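Local coordinates for protein alginase (PDB 4Q8K) that probably cleaves alginate by beta-elimination as a family 18 polysaccharide lyase and carries a bound calcium ion, at residues T222-H227 with S355-T360; S236-S241 with L287-N292; V260-R265 with V296-F301; Q326-L331 with E348-T353. All coordinates share one frame; numbering follows the deposited sequence.

Contacts 1, 2 and 3 lie in the core between two antiparallel sheets; contact 4 sits on the periphery, about 18 Å or more from their centres. In the first three, a strand of one sheet faces a strand of the other, and apolar side chains do the touching, with one phenylalanine ring in contact 3. Strands 221-228, 234-241 and 257-265 are successive neighbours in one sheet, so contacts 1 to 3 run side by side. Contacts 2 and 3 also share the 284-292 and 295-300 hairpin. Contact 4 joins a loop to the end of a helix. There a leucine meets loop backbone and a proline ring, and the turns are held by polar bonds. It adjoins contact 1 in sequence.

Contact 1 of 4, residues T222-H227 with S355-T360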
# COMPACT_ATOMS: atom_id res chain seq x y z
N THR A 222 1.00 -3.62 6.65
CA THR A 222 0.89 -2.36 5.92
C THR A 222 0.33 -2.57 4.52
O THR A 222 0.41 -3.67 3.97
CB THR A 222 2.25 -1.68 5.78
OG1 THR A 222 2.09 -0.45 5.04
CG2 THR A 222 3.24 -2.59 5.05
N ILE A 223 -0.27 -1.51 3.98
CA ILE A 223 -0.66 -1.49 2.57
C ILE A 223 0.36 -0.63 1.82
O ILE A 223 0.59 0.53 2.18
CB ILE A 223 -2.10 -0.92 2.39
CG1 ILE A 223 -3.13 -1.80 3.11
CG2 ILE A 223 -2.46 -0.79 0.90
CD1 ILE A 223 -4.50 -1.18 3.14
N ILE A 224 0.98 -1.20 0.79
CA ILE A 224 2.10 -0.53 0.11
C ILE A 224 1.71 0.01 -1.27
O ILE A 224 2.47 0.75 -1.88
CB ILE A 224 3.37 -1.42 -0.02
CG1 ILE A 224 3.11 -2.64 -0.91
CG2 ILE A 224 3.90 -1.86 1.35
CD1 ILE A 224 4.37 -3.41 -1.23
N SER A 225 0.54 -0.38 -1.74
CA SER A 225 -0.00 0.19 -2.97
C SER A 225 -1.50 -0.09 -3.04
O SER A 225 -1.97 -1.13 -2.59
CB SER A 225 0.75 -0.33 -4.21
OG SER A 225 0.36 -1.65 -4.53
N GLN A 226 -2.26 0.85 -3.60
CA GLN A 226 -3.69 0.64 -3.71
C GLN A 226 -4.35 1.55 -4.73
O GLN A 226 -3.89 2.67 -4.97
CB GLN A 226 -4.38 0.82 -2.36
CG GLN A 226 -4.22 2.20 -1.77
CD GLN A 226 -4.98 2.34 -0.48
OE1 GLN A 226 -6.21 2.34 -0.47
NE2 GLN A 226 -4.25 2.45 0.62
N HIS A 227 -5.42 1.05 -5.34
CA HIS A 227 -6.33 1.90 -6.08
C HIS A 227 -7.46 2.23 -5.12
O HIS A 227 -8.12 1.35 -4.58
CB HIS A 227 -6.84 1.20 -7.35
CG HIS A 227 -5.84 1.17 -8.46
ND1 HIS A 227 -4.98 0.10 -8.66
CD2 HIS A 227 -5.53 2.08 -9.41
CE1 HIS A 227 -4.21 0.35 -9.70
NE2 HIS A 227 -4.52 1.55 -10.17
N SER A 355 9.05 0.22 10.81
CA SER A 355 8.24 0.01 9.61
C SER A 355 8.74 0.92 8.50
O SER A 355 8.29 2.06 8.37
CB SER A 355 6.76 0.26 9.87
OG SER A 355 5.99 -0.01 8.70
N LYS A 356 9.68 0.40 7.72
CA LYS A 356 10.33 1.18 6.69
C LYS A 356 10.20 0.47 5.35
O LYS A 356 10.74 -0.62 5.17
CB LYS A 356 11.81 1.39 7.02
CG LYS A 356 12.56 2.18 5.97
CD LYS A 356 14.06 2.18 6.22
CE LYS A 356 14.39 3.00 7.47
NZ LYS A 356 15.86 3.20 7.61
N VAL A 357 9.46 1.08 4.43
CA VAL A 357 9.37 0.58 3.06
C VAL A 357 10.28 1.42 2.16
O VAL A 357 10.10 2.63 2.03
CB VAL A 357 7.92 0.58 2.54
CG1 VAL A 357 7.87 0.15 1.06
CG2 VAL A 357 7.05 -0.36 3.37
N THR A 358 11.26 0.77 1.54
CA THR A 358 12.21 1.45 0.67
C THR A 358 11.95 1.05 -0.77
O THR A 358 11.94 -0.14 -1.09
CB THR A 358 13.66 1.08 1.04
OG1 THR A 358 13.92 1.44 2.40
CG2 THR A 358 14.65 1.82 0.14
N MET A 359 11.73 2.03 -1.63
CA MET A 359 11.44 1.73 -3.03
C MET A 359 12.49 2.31 -3.95
O MET A 359 12.82 3.49 -3.86
CB MET A 359 10.05 2.25 -3.41
CG MET A 359 8.93 1.51 -2.74
SD MET A 359 7.33 1.92 -3.42
CE MET A 359 6.24 1.22 -2.19
N THR A 360 13.02 1.46 -4.83
CA THR A 360 14.03 1.83 -5.80
C THR A 360 13.59 1.31 -7.18
O THR A 360 12.59 0.58 -7.29
CB THR A 360 15.39 1.21 -5.46
OG1 THR A 360 15.23 -0.20 -5.23
CG2 THR A 360 15.98 1.86 -4.19
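Thr222 OG1 flanks the touch of Ile224 on Val357 and Met359, and it has two partners: a hydrogen bond to Asn321 OD1 and a weak one to the carbonyl of Tyr322. The same Asn321 turns its ND2 to Ser355 OG, so one amide ties both strands at this end. Further along, the contact is apolar. Ile224 CG2 meets Val357 CG2 at 4.0 Å, and the two side chains cross at about a right angle. Ile224 holds CG1 between its backbone N and carbonyl carbon (chi1 64°), which sets CG2 beside the N, where it meets the valine. Met359 runs extended beyond CG and brings its terminal methyl to Ile224. Its CE lies 3.8 Å from Ile224 O and 4.5 Å from Ile224 CB. The methyl therefore packs on backbone as well as side chain. Ile224 leaves regular strand geometry (psi -10°), and both it and Ser225 form backbone hydrogen bonds with Val238 of the next strand. This is consistent with a classic beta bulge. Phe319 also packs on Met359, and Val212 on Val357. The contact is core packing between the two facing antiparallel sheets of a beta-jelly-roll sandwich, the fold of alginate lyases of this kind.

Contact 2 of 4, residues S236-S241 with L287-N292. With SO4 (sulfate ion), chain C.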
# COMPACT_ATOMS: atom_id res chain seq x y z
N SER A 236 -8.11 -1.91 -5.32
CA SER A 236 -7.00 -2.84 -5.25
C SER A 236 -6.15 -2.48 -4.04
O SER A 236 -5.98 -1.31 -3.72
CB SER A 236 -6.15 -2.78 -6.52
OG SER A 236 -5.21 -1.71 -6.46
N LYS A 237 -5.62 -3.49 -3.35
CA LYS A 237 -4.74 -3.26 -2.22
C LYS A 237 -3.66 -4.33 -2.18
O LYS A 237 -3.97 -5.51 -2.29
CB LYS A 237 -5.52 -3.27 -0.90
CG LYS A 237 -6.44 -2.09 -0.71
CD LYS A 237 -7.38 -2.31 0.47
CE LYS A 237 -8.41 -3.40 0.17
NZ LYS A 237 -9.33 -3.61 1.32
N VAL A 238 -2.42 -3.91 -2.03
CA VAL A 238 -1.31 -4.86 -1.90
C VAL A 238 -0.79 -4.74 -0.48
O VAL A 238 -0.50 -3.63 -0.01
CB VAL A 238 -0.17 -4.55 -2.87
CG1 VAL A 238 0.97 -5.54 -2.69
CG2 VAL A 238 -0.68 -4.58 -4.31
N TYR A 239 -0.66 -5.88 0.20
CA TYR A 239 -0.30 -5.90 1.62
C TYR A 239 1.02 -6.59 1.88
O TYR A 239 1.41 -7.53 1.19
CB TYR A 239 -1.32 -6.68 2.45
CG TYR A 239 -2.74 -6.19 2.47
CD1 TYR A 239 -3.57 -6.35 1.37
CD2 TYR A 239 -3.27 -5.60 3.63
CE1 TYR A 239 -4.87 -5.93 1.40
CE2 TYR A 239 -4.59 -5.17 3.66
CZ TYR A 239 -5.38 -5.33 2.54
OH TYR A 239 -6.69 -4.92 2.55
N VAL A 240 1.67 -6.14 2.94
CA VAL A 240 2.77 -6.86 3.56
C VAL A 240 2.36 -7.03 5.03
O VAL A 240 2.19 -6.05 5.75
CB VAL A 240 4.10 -6.09 3.44
CG1 VAL A 240 5.22 -6.86 4.13
CG2 VAL A 240 4.45 -5.85 1.97
N SER A 241 2.16 -8.28 5.44
CA SER A 241 1.30 -8.55 6.60
C SER A 241 1.76 -9.75 7.42
O SER A 241 2.01 -10.82 6.87
CB SER A 241 -0.13 -8.78 6.10
OG SER A 241 -1.01 -9.19 7.13
N LEU A 287 7.73 -5.42 -7.33
CA LEU A 287 6.29 -5.20 -7.41
C LEU A 287 5.90 -4.55 -8.73
O LEU A 287 6.45 -3.53 -9.11
CB LEU A 287 5.82 -4.31 -6.25
CG LEU A 287 4.32 -3.97 -6.24
CD1 LEU A 287 3.47 -5.20 -6.01
CD2 LEU A 287 4.04 -2.93 -5.15
N ARG A 288 4.96 -5.16 -9.43
CA ARG A 288 4.40 -4.55 -10.64
C ARG A 288 2.88 -4.54 -10.58
O ARG A 288 2.25 -5.59 -10.44
CB ARG A 288 4.88 -5.26 -11.91
CG ARG A 288 4.47 -4.56 -13.21
CD ARG A 288 5.28 -5.08 -14.41
NE ARG A 288 5.08 -4.25 -15.61
CZ ARG A 288 4.23 -4.57 -16.58
NH1 ARG A 288 4.08 -3.79 -17.64
NH2 ARG A 288 3.53 -5.69 -16.49
N VAL A 289 2.30 -3.35 -10.67
CA VAL A 289 0.85 -3.20 -10.65
C VAL A 289 0.43 -2.57 -11.96
O VAL A 289 0.92 -1.50 -12.32
CB VAL A 289 0.40 -2.29 -9.49
CG1 VAL A 289 -1.11 -2.13 -9.49
CG2 VAL A 289 0.87 -2.87 -8.16
N VAL A 290 -0.47 -3.24 -12.67
CA VAL A 290 -0.98 -2.72 -13.93
C VAL A 290 -2.49 -2.55 -13.87
O VAL A 290 -3.20 -3.47 -13.46
CB VAL A 290 -0.64 -3.66 -15.10
CG1 VAL A 290 -1.13 -3.05 -16.41
CG2 VAL A 290 0.86 -3.94 -15.14
N ASN A 291 -2.97 -1.38 -14.25
CA ASN A 291 -4.38 -1.17 -14.47
C ASN A 291 -4.60 -0.98 -15.95
O ASN A 291 -4.37 0.10 -16.47
CB ASN A 291 -4.90 0.07 -13.75
CG ASN A 291 -6.33 0.40 -14.14
OD1 ASN A 291 -7.09 -0.48 -14.55
ND2 ASN A 291 -6.69 1.66 -14.02
N ASN A 292 -5.04 -2.04 -16.63
CA ASN A 292 -5.33 -1.98 -18.06
C ASN A 292 -6.80 -1.67 -18.29
O ASN A 292 -7.60 -2.57 -18.54
CB ASN A 292 -4.95 -3.31 -18.72
CG ASN A 292 -5.13 -3.29 -20.23
OD1 ASN A 292 -5.26 -2.22 -20.82
ND2 ASN A 292 -5.14 -4.46 -20.84
S SO4 C . -8.42 -5.82 5.88
O1 SO4 C . -7.20 -6.59 6.07
O2 SO4 C . -9.05 -5.56 7.17
O3 SO4 C . -8.04 -4.56 5.24
O4 SO4 C . -9.35 -6.55 5.02
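Val238 uses both of its methyls to meet the opposite strand. CG1 lies anti to the backbone N (chi1 179°) and reaches Leu287 CD1 at 4.2 Å. CG2 sits beside the backbone N and comes to 4.5 Å from Val289 CG2. The valine thus sits against two residues that flank Arg288 in sequence. Val238 and Leu287 lie alongside each other, pointing opposite ways. Val298 of the adjoining strand packs on both. The two strands belong to the two facing sheets of the jelly-roll sandwich. As in any strand, side chains alternate, here between the space shared by the sheets and the opposite face. On the face of 287-292 turned away from 236-241, Val290 CG2 lies over one face of the Arg288 guanidinium, towards its rim. On the face of 236-241 turned away from 287-292, Tyr239 lies with CG beside its backbone N (chi1 -62°), and its ring stacks on Tyr261. Its OH donates to O3 of a sulfate at 3.0 Å, and Lys221 NZ holds the same ion, which probably comes from the crystallisation liquor. A phenylalanine in place of Tyr239 would probably cost the sulfate its hydroxyl donor and leave Lys237 without its weak partner on this strand. That weak bond runs from Lys237 NZ to Tyr239 OH at 3.2 Å, and the same NZ forms a salt bridge with Glu271.

Contact 3 of 4, residues V260-R265 with V296-F301; sequences VYVRLR and VEVTAF
Segments 260-265 and 296-301 face each other from different sheets; their touching parts, 260-264 and 296-301, run nearly antiparallel, 166° apart, and come closest at Val262 and Val298, whose CA atoms are 7.4 Å apart. Alternate residues fill the space between them. In the middle, Val262 CG2 meets Val298 CG2 at 3.7 Å, the two side chains lying flank to flank and pointing opposite ways. Val262 puts CG1 between its backbone N and carbonyl carbon (chi1 61°), and this leaves CG2 anti to the N, where it finds its partner. At one end Leu264 and Val296 cross obliquely. Leu264 CD2 touches Val296 CG1 at 3.8 Å, while CD1 packs on the Val296 carbonyl oxygen at 3.7 Å. At the other end Phe301, just past its strand and with positive phi, brings its ring to Val260. The valine sits at the ring edge: CG2 is 3.6 Å from CE2, and CG1 lies in the ring plane, 3.9 Å from CE2. The Phe301 ring is also stacked on Phe285. These contacts join the two sheets of the sandwich by aliphatic and aromatic packing. Around them, Val298 also touches Val238 of strand 234-241 and Leu276 of strand 271-280. Phe274 of strand 271-280 packs on Val262. Strand 303-308, beside 295-300, adds Phe305 against Val262 and Leu264, and Ile307 against Leu264.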
# COMPACT_ATOMS: atom_id res chain seq x y z
N VAL A 260 2.81 -11.52 1.56
CA VAL A 260 2.60 -10.45 0.60
C VAL A 260 1.46 -10.92 -0.27
O VAL A 260 1.54 -11.98 -0.90
CB VAL A 260 3.84 -10.19 -0.27
CG1 VAL A 260 3.55 -9.08 -1.28
CG2 VAL A 260 5.05 -9.86 0.59
N TYR A 261 0.38 -10.16 -0.29
CA TYR A 261 -0.81 -10.59 -1.01
C TYR A 261 -1.56 -9.41 -1.54
O TYR A 261 -1.29 -8.25 -1.17
CB TYR A 261 -1.72 -11.45 -0.11
CG TYR A 261 -2.26 -10.76 1.13
CD1 TYR A 261 -3.46 -10.06 1.10
CD2 TYR A 261 -1.58 -10.84 2.33
CE1 TYR A 261 -3.96 -9.45 2.24
CE2 TYR A 261 -2.07 -10.23 3.48
CZ TYR A 261 -3.26 -9.55 3.42
OH TYR A 261 -3.74 -8.93 4.56
N VAL A 262 -2.53 -9.69 -2.40
CA VAL A 262 -3.33 -8.65 -2.98
C VAL A 262 -4.81 -8.93 -2.76
O VAL A 262 -5.25 -10.08 -2.77
CB VAL A 262 -3.02 -8.50 -4.49
CG1 VAL A 262 -3.34 -9.81 -5.23
CG2 VAL A 262 -3.81 -7.34 -5.07
N ARG A 263 -5.58 -7.87 -2.54
CA ARG A 263 -7.03 -7.97 -2.62
C ARG A 263 -7.49 -7.09 -3.76
O ARG A 263 -7.08 -5.92 -3.84
CB ARG A 263 -7.69 -7.48 -1.33
CG ARG A 263 -7.49 -8.39 -0.15
CD ARG A 263 -8.11 -7.83 1.12
NE ARG A 263 -8.20 -8.88 2.12
CZ ARG A 263 -9.28 -9.64 2.27
NH1 ARG A 263 -10.34 -9.45 1.51
NH2 ARG A 263 -9.28 -10.61 3.19
N LEU A 264 -8.33 -7.66 -4.62
CA LEU A 264 -8.92 -6.96 -5.75
C LEU A 264 -10.44 -7.01 -5.66
O LEU A 264 -11.03 -8.09 -5.54
CB LEU A 264 -8.48 -7.61 -7.07
CG LEU A 264 -6.98 -7.63 -7.33
CD1 LEU A 264 -6.67 -8.40 -8.63
CD2 LEU A 264 -6.44 -6.22 -7.40
N ARG A 265 -11.09 -5.85 -5.73
CA ARG A 265 -12.55 -5.83 -5.67
C ARG A 265 -13.16 -6.10 -7.04
O ARG A 265 -13.00 -5.31 -7.97
CB ARG A 265 -13.03 -4.49 -5.12
CG ARG A 265 -14.49 -4.50 -4.71
CD ARG A 265 -14.86 -3.24 -3.91
NE ARG A 265 -14.15 -3.12 -2.64
CZ ARG A 265 -14.47 -3.78 -1.53
NH1 ARG A 265 -13.78 -3.60 -0.41
NH2 ARG A 265 -15.50 -4.62 -1.53
N VAL A 296 -7.13 -5.21 -13.56
CA VAL A 296 -6.00 -4.92 -12.68
C VAL A 296 -5.21 -6.18 -12.38
O VAL A 296 -5.77 -7.19 -11.97
CB VAL A 296 -6.46 -4.30 -11.35
CG1 VAL A 296 -5.28 -4.16 -10.40
CG2 VAL A 296 -7.10 -2.94 -11.61
N GLU A 297 -3.90 -6.10 -12.59
CA GLU A 297 -2.98 -7.20 -12.38
C GLU A 297 -1.83 -6.80 -11.47
O GLU A 297 -1.23 -5.74 -11.64
CB GLU A 297 -2.43 -7.65 -13.72
CG GLU A 297 -1.28 -8.62 -13.63
CD GLU A 297 -0.73 -8.92 -15.00
OE1 GLU A 297 -0.88 -10.07 -15.45
OE2 GLU A 297 -0.17 -8.00 -15.63
N VAL A 298 -1.51 -7.67 -10.51
CA VAL A 298 -0.38 -7.47 -9.61
C VAL A 298 0.58 -8.64 -9.73
O VAL A 298 0.16 -9.80 -9.73
CB VAL A 298 -0.84 -7.35 -8.14
CG1 VAL A 298 0.36 -7.08 -7.22
CG2 VAL A 298 -1.86 -6.23 -8.02
N THR A 299 1.88 -8.32 -9.83
CA THR A 299 2.91 -9.34 -9.91
C THR A 299 3.99 -9.09 -8.86
O THR A 299 4.49 -7.98 -8.73
CB THR A 299 3.58 -9.36 -11.30
OG1 THR A 299 2.59 -9.61 -12.31
CG2 THR A 299 4.66 -10.42 -11.38
N ALA A 300 4.33 -10.14 -8.11
CA ALA A 300 5.43 -10.08 -7.16
C ALA A 300 5.93 -11.49 -6.88
O ALA A 300 5.14 -12.44 -6.90
CB ALA A 300 5.00 -9.38 -5.87
N PHE A 301 7.23 -11.63 -6.66
CA PHE A 301 7.86 -12.94 -6.45
C PHE A 301 7.62 -13.88 -7.64
O PHE A 301 7.56 -15.09 -7.46
CB PHE A 301 7.34 -13.62 -5.18
CG PHE A 301 7.50 -12.79 -3.94
CD1 PHE A 301 8.65 -12.87 -3.18
CD2 PHE A 301 6.48 -11.93 -3.53
CE1 PHE A 301 8.79 -12.11 -2.02
CE2 PHE A 301 6.63 -11.16 -2.38
CZ PHE A 301 7.78 -11.25 -1.63

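Contact 4 of 4, residues Q326-L331 with E348-T353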
# COMPACT_ATOMS: atom_id res chain seq x y z
N GLN A 326 -3.87 -2.74 13.83
CA GLN A 326 -4.63 -3.98 13.95
C GLN A 326 -3.83 -5.03 14.72
O GLN A 326 -2.62 -5.17 14.53
CB GLN A 326 -5.02 -4.50 12.55
CG GLN A 326 -6.06 -5.61 12.53
CD GLN A 326 -6.32 -6.11 11.12
OE1 GLN A 326 -7.45 -6.48 10.78
NE2 GLN A 326 -5.29 -6.12 10.29
N ASP A 327 -4.51 -5.75 15.61
CA ASP A 327 -3.88 -6.84 16.33
C ASP A 327 -3.66 -7.98 15.33
O ASP A 327 -4.58 -8.36 14.63
CB ASP A 327 -4.81 -7.32 17.44
CG ASP A 327 -4.12 -8.24 18.43
OD1 ASP A 327 -3.69 -9.35 18.03
OD2 ASP A 327 -4.00 -7.84 19.62
N PRO A 328 -2.43 -8.51 15.26
CA PRO A 328 -2.16 -9.56 14.26
C PRO A 328 -2.76 -10.92 14.63
O PRO A 328 -2.98 -11.74 13.74
CB PRO A 328 -0.63 -9.64 14.25
CG PRO A 328 -0.22 -9.19 15.62
CD PRO A 328 -1.21 -8.11 15.98
N TYR A 329 -3.04 -11.14 15.91
CA TYR A 329 -3.64 -12.39 16.38
C TYR A 329 -5.15 -12.42 16.19
O TYR A 329 -5.70 -13.41 15.70
CB TYR A 329 -3.33 -12.63 17.86
CG TYR A 329 -1.87 -12.92 18.12
CD1 TYR A 329 -1.36 -14.19 17.91
CD2 TYR A 329 -1.01 -11.92 18.55
CE1 TYR A 329 -0.02 -14.46 18.14
CE2 TYR A 329 0.33 -12.19 18.78
CZ TYR A 329 0.82 -13.46 18.57
OH TYR A 329 2.15 -13.75 18.79
N THR A 330 -5.82 -11.34 16.58
CA THR A 330 -7.28 -11.30 16.61
C THR A 330 -7.87 -10.55 15.42
O THR A 330 -9.07 -10.61 15.17
CB THR A 330 -7.78 -10.61 17.88
OG1 THR A 330 -7.41 -9.23 17.86
CG2 THR A 330 -7.19 -11.28 19.12
N LEU A 331 -7.04 -9.78 14.74
CA LEU A 331 -7.49 -8.94 13.65
C LEU A 331 -8.40 -7.82 14.08
O LEU A 331 -9.02 -7.21 13.26
CB LEU A 331 -8.22 -9.77 12.60
CG LEU A 331 -7.41 -10.89 11.98
CD1 LEU A 331 -8.20 -11.62 10.91
CD2 LEU A 331 -6.10 -10.39 11.42
N GLU A 348 2.63 1.30 19.79
CA GLU A 348 3.48 0.98 20.93
C GLU A 348 3.11 -0.37 21.51
O GLU A 348 3.97 -1.23 21.71
CB GLU A 348 3.39 2.08 21.99
CG GLU A 348 4.17 3.33 21.61
CD GLU A 348 4.00 4.44 22.63
OE1 GLU A 348 4.73 5.45 22.53
OE2 GLU A 348 3.14 4.30 23.53
N ASP A 349 1.82 -0.56 21.77
CA ASP A 349 1.31 -1.78 22.40
C ASP A 349 1.45 -2.98 21.47
O ASP A 349 1.67 -4.11 21.93
CB ASP A 349 -0.15 -1.60 22.81
CG ASP A 349 -0.33 -0.59 23.95
OD1 ASP A 349 0.68 -0.06 24.46
OD2 ASP A 349 -1.49 -0.35 24.35
N LEU A 350 1.34 -2.73 20.17
CA LEU A 350 1.48 -3.79 19.16
C LEU A 350 2.93 -4.17 18.94
O LEU A 350 3.23 -5.11 18.20
CB LEU A 350 0.88 -3.35 17.83
CG LEU A 350 -0.64 -3.18 17.79
CD1 LEU A 350 -1.03 -2.30 16.61
CD2 LEU A 350 -1.32 -4.54 17.72
N GLY A 351 3.84 -3.43 19.57
CA GLY A 351 5.26 -3.66 19.39
C GLY A 351 5.78 -3.31 18.01
O GLY A 351 6.80 -3.85 17.57
N ILE A 352 5.10 -2.39 17.32
CA ILE A 352 5.60 -1.94 16.01
C ILE A 352 6.50 -0.72 16.18
O ILE A 352 6.02 0.40 16.27
CB ILE A 352 4.47 -1.64 15.02
CG1 ILE A 352 3.49 -2.81 14.95
CG2 ILE A 352 5.06 -1.35 13.65
CD1 ILE A 352 4.14 -4.13 14.67
N THR A 353 7.80 -0.96 16.23
CA THR A 353 8.79 0.10 16.43
C THR A 353 9.62 0.31 15.17
O THR A 353 10.46 1.21 15.13
CB THR A 353 9.75 -0.22 17.60
OG1 THR A 353 10.39 -1.49 17.37
CG2 THR A 353 9.00 -0.26 18.93
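Leu350 lays its CD2 methyl on the backbone of the 326-331 loop. CD2 lies 3.5 Å from Gln326 O and 3.7 Å from Asp327 CA, and it reaches Pro328 CD at 4.0 Å. The other methyl, CD1, is 3.9 Å from Gln326 O, so both methyls approach the same carbonyl oxygen from one side. The side chain gets there with CG beside its own backbone N (chi1 -68°). Cutting it back to an alanine is likely to open a gap over Gln326 O and Pro328 and leave the loop without its apolar partner on 348-353. Gly351, the first residue to leave helical phi/psi after helix 340-349, turns the chain with positive phi in a Schellman motif. The Cys334-Cys346 disulfide also ties this helix to the chain that follows the loop. The loop has its own turn, an Asx turn and Asx motif built on Asp327. Asp327 OD1 accepts from Tyr329 N at 2.8 Å, nearly in line with its C-O bond. Thr330 N, at 3.3 Å, meets the same OD1 from above the carboxylate plane, 47° out of it. Asp327 O in turn takes Leu331 N at 2.8 Å. Tyr329 OH bonds to Asn254, next in sequence to the calcium ligand Asn255.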